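Local coordinates for protein SAM-dependent methyltransferase (Pyrococcus horikoshii, PDB 1WZN) that probably transfers a methyl group from S-adenosyl-L-methionine to an acceptor, and binds the product S-adenosyl-L-homocysteine, at residues Y2-L7 with F201-E206. Residues are numbered along the deposited sequence; the frame is centred on the assembly and turned at random.
Sequences YELYTL and FLVDDE. With SAH (S-adenosyl-L-homocysteine), chain F.
Glu3 lies along strand 198-208, an edge strand of the antiparallel sheet within this chain, and shows how a loop can dock on a strand already paired on its other side. Its CB stands 3.6 Å from Leu202 O, and CG comes closer to the same carbonyl oxygen. A bend about CB-CG (chi2 69°) turns the carboxylate along the strand, where OE1 takes the backbone N-H of Asp204 at 3.2 Å, from well above the carboxylate plane. The other oxygen, OE2, is held by Met1 N and lies in a long, weak ion pair with Lys167 of the second subunit. Asp205 repays the loop: its OD1 receives Tyr2 N at 2.7 Å on the syn side, 18° out of the carboxylate plane. Glu3 OE1 and Asp205 OD1 come within 3.8 Å, a repulsion probably offset by the backbone N-H each accepts. Asp205 OD2 is hydrogen-bonded to Tyr118 OH and, through a water, to Leu4 N. To one side of these polar grips Leu4 CB rests on Val203 CG2, and farther along, at the Phe201 end of the strand, Leu7 CB meets Phe201 CE1 at 4.2 Å.

Behind this interface Tyr5 faces the cofactor product. One face of its ring lies against Leu4 CB; the opposite face has SAH C3' over its centre, 3.5 Å above the plane. A serine here would probably leave the ribose without its aromatic cover and Tyr118 OH without its phenol partner. Hydrogen bonds thus join strand to loop through Tyr118 as far as Tyr5 OH, and the ring's apolar face carries the contact on to SAH, consistent with a cofactor pocket braced by the strand.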
loop_
_atom_site.group_PDB
_atom_site.type_symbol
_atom_site.label_atom_id
_atom_site.label_comp_id
_atom_site.label_asym_id
_atom_site.label_seq_id
_atom_site.Cartn_x
_atom_site.Cartn_y
_atom_site.Cartn_z
ATOM N N TYR A 2 6.068 30.589 0.283
ATOM C CA TYR A 2 5.028 31.536 -0.108
ATOM C C TYR A 2 4.774 31.645 -1.612
ATOM O O TYR A 2 4.064 32.554 -2.046
ATOM C CB TYR A 2 5.334 32.933 0.441
ATOM C CG TYR A 2 5.591 32.987 1.933
ATOM C CD1 TYR A 2 4.755 32.325 2.834
ATOM C CD2 TYR A 2 6.648 33.741 2.443
ATOM C CE1 TYR A 2 4.963 32.420 4.212
ATOM C CE2 TYR A 2 6.868 33.842 3.817
ATOM C CZ TYR A 2 6.021 33.182 4.693
ATOM O OH TYR A 2 6.224 33.302 6.049
ATOM N N GLU A 3 5.335 30.733 -2.405
ATOM C CA GLU A 3 5.124 30.765 -3.857
ATOM C C GLU A 3 3.636 30.779 -4.200
ATOM O O GLU A 3 3.219 31.368 -5.199
ATOM C CB GLU A 3 5.742 29.539 -4.537
ATOM C CG GLU A 3 7.244 29.414 -4.442
ATOM C CD GLU A 3 7.732 29.107 -3.039
ATOM O OE1 GLU A 3 6.982 28.483 -2.240
ATOM O OE2 GLU A 3 8.884 29.479 -2.749
ATOM N N LEU A 4 2.845 30.102 -3.378
ATOM C CA LEU A 4 1.404 30.010 -3.592
ATOM C C LEU A 4 0.681 31.341 -3.401
ATOM O O LEU A 4 -0.383 31.566 -3.981
ATOM C CB LEU A 4 0.819 28.969 -2.636
ATOM C CG LEU A 4 -0.665 28.617 -2.733
ATOM C CD1 LEU A 4 -0.967 28.003 -4.097
ATOM C CD2 LEU A 4 -1.018 27.639 -1.618
ATOM N N TYR A 5 1.274 32.229 -2.605
ATOM C CA TYR A 5 0.663 33.519 -2.290
ATOM C C TYR A 5 1.223 34.710 -3.046
ATOM O O TYR A 5 0.766 35.844 -2.869
ATOM C CB TYR A 5 0.785 33.753 -0.787
ATOM C CG TYR A 5 0.402 32.519 -0.013
ATOM C CD1 TYR A 5 -0.792 31.858 -0.288
ATOM C CD2 TYR A 5 1.240 31.988 0.966
ATOM C CE1 TYR A 5 -1.146 30.705 0.383
ATOM C CE2 TYR A 5 0.892 30.827 1.650
ATOM C CZ TYR A 5 -0.302 30.192 1.348
ATOM O OH TYR A 5 -0.662 29.032 1.985
ATOM N N THR A 6 2.211 34.453 -3.889
ATOM C CA THR A 6 2.809 35.507 -4.691
ATOM C C THR A 6 2.648 35.211 -6.181
ATOM O O THR A 6 1.762 35.721 -6.854
ATOM C CB THR A 6 4.288 35.638 -4.311
ATOM O OG1 THR A 6 4.918 34.353 -4.377
ATOM C CG2 THR A 6 4.414 36.176 -2.885
ATOM N N LEU A 7 3.549 34.367 -6.709
ATOM C CA LEU A 7 3.475 34.069 -8.133
ATOM C C LEU A 7 2.180 33.334 -8.522
ATOM O O LEU A 7 1.691 33.450 -9.637
ATOM C CB LEU A 7 4.718 33.273 -8.543
ATOM C CG LEU A 7 5.998 34.112 -8.441
ATOM C CD1 LEU A 7 7.185 33.320 -7.893
ATOM C CD2 LEU A 7 6.449 34.692 -9.785
ATOM N N PHE A 201 5.495 26.151 -11.423
ATOM C CA PHE A 201 5.915 26.795 -10.186
ATOM C C PHE A 201 5.893 25.766 -9.069
ATOM O O PHE A 201 4.990 24.929 -9.002
ATOM C CB PHE A 201 4.964 27.941 -9.848
ATOM C CG PHE A 201 4.991 29.059 -10.842
ATOM C CD1 PHE A 201 6.036 29.977 -10.848
ATOM C CD2 PHE A 201 3.980 29.187 -11.787
ATOM C CE1 PHE A 201 6.072 31.009 -11.782
ATOM C CE2 PHE A 201 4.010 30.217 -12.725
ATOM C CZ PHE A 201 5.057 31.126 -12.721
ATOM N N LEU A 202 6.882 25.833 -8.189
ATOM C CA LEU A 202 6.965 24.887 -7.088
ATOM C C LEU A 202 6.710 25.536 -5.736
ATOM O O LEU A 202 7.438 26.439 -5.326
ATOM C CB LEU A 202 8.350 24.223 -7.062
ATOM C CG LEU A 202 8.638 23.316 -5.857
ATOM C CD1 LEU A 202 7.792 22.057 -5.941
ATOM C CD2 LEU A 202 10.122 22.957 -5.823
ATOM N N VAL A 203 5.669 25.082 -5.054
ATOM C CA VAL A 203 5.365 25.585 -3.721
ATOM C C VAL A 203 6.187 24.689 -2.810
ATOM O O VAL A 203 6.234 23.478 -3.012
ATOM C CB VAL A 203 3.871 25.415 -3.357
ATOM C CG1 VAL A 203 3.641 25.854 -1.913
ATOM C CG2 VAL A 203 2.999 26.227 -4.300
ATOM N N ASP A 204 6.854 25.281 -1.828
ATOM C CA ASP A 204 7.665 24.517 -0.895
ATOM C C ASP A 204 7.713 25.288 0.420
ATOM O O ASP A 204 8.570 26.145 0.620
ATOM C CB ASP A 204 9.072 24.320 -1.468
ATOM C CG ASP A 204 9.958 23.483 -0.566
ATOM O OD1 ASP A 204 9.438 22.578 0.114
ATOM O OD2 ASP A 204 11.181 23.725 -0.553
ATOM N N ASP A 205 6.772 24.981 1.307
ATOM C CA ASP A 205 6.686 25.661 2.593
ATOM C C ASP A 205 6.928 24.737 3.768
ATOM O O ASP A 205 6.518 23.580 3.752
ATOM C CB ASP A 205 5.308 26.290 2.780
ATOM C CG ASP A 205 4.977 27.310 1.716
ATOM O OD1 ASP A 205 5.877 28.083 1.331
ATOM O OD2 ASP A 205 3.807 27.341 1.284
ATOM N N GLU A 206 7.582 25.267 4.795
ATOM C CA GLU A 206 7.838 24.499 6.000
ATOM C C GLU A 206 6.655 24.736 6.931
ATOM O O GLU A 206 6.353 25.880 7.278
ATOM C CB GLU A 206 9.121 24.969 6.682
ATOM C CG GLU A 206 9.424 24.198 7.959
ATOM C CD GLU A 206 10.663 24.702 8.673
ATOM O OE1 GLU A 206 10.622 25.823 9.220
ATOM O OE2 GLU A 206 11.677 23.972 8.684
HETATM N N SAH F . -7.609 32.729 5.199
HETATM C CA SAH F . -7.523 32.478 3.697
HETATM C CB SAH F . -6.170 32.104 3.157
HETATM C CG SAH F . -5.459 30.841 3.613
HETATM S SD SAH F . -3.816 30.848 2.763
HETATM C C SAH F . -8.613 31.359 3.375
HETATM O O SAH F . -9.310 30.888 4.293
HETATM O OXT SAH F . -8.710 31.013 2.132
HETATM C "C5'" SAH F . -2.677 31.280 4.022
HETATM C "C4'" SAH F . -2.440 32.868 4.072
HETATM O "O4'" SAH F . -1.473 33.008 5.118
HETATM C "C3'" SAH F . -1.776 33.479 2.860
HETATM O "O3'" SAH F . -2.628 34.458 2.263
HETATM C "C2'" SAH F . -0.420 34.051 3.445
HETATM O "O2'" SAH F . 0.014 35.223 2.766
HETATM C "C1'" SAH F . -0.772 34.271 4.906
HETATM N N9 SAH F . 0.235 34.353 5.790
HETATM C C8 SAH F . 1.256 33.481 6.145
HETATM N N7 SAH F . 2.058 33.909 7.063
HETATM C C5 SAH F . 1.560 35.202 7.386
HETATM C C6 SAH F . 2.015 36.181 8.332
HETATM N N6 SAH F . 3.080 36.010 9.128
HETATM N N1 SAH F . 1.267 37.339 8.370
HETATM C C2 SAH F . 0.178 37.553 7.577
HETATM N N3 SAH F . -0.288 36.635 6.658
HETATM C C4 SAH F . 0.448 35.491 6.617
HETATM O O HOH W 1 3.230 29.026 -0.439
#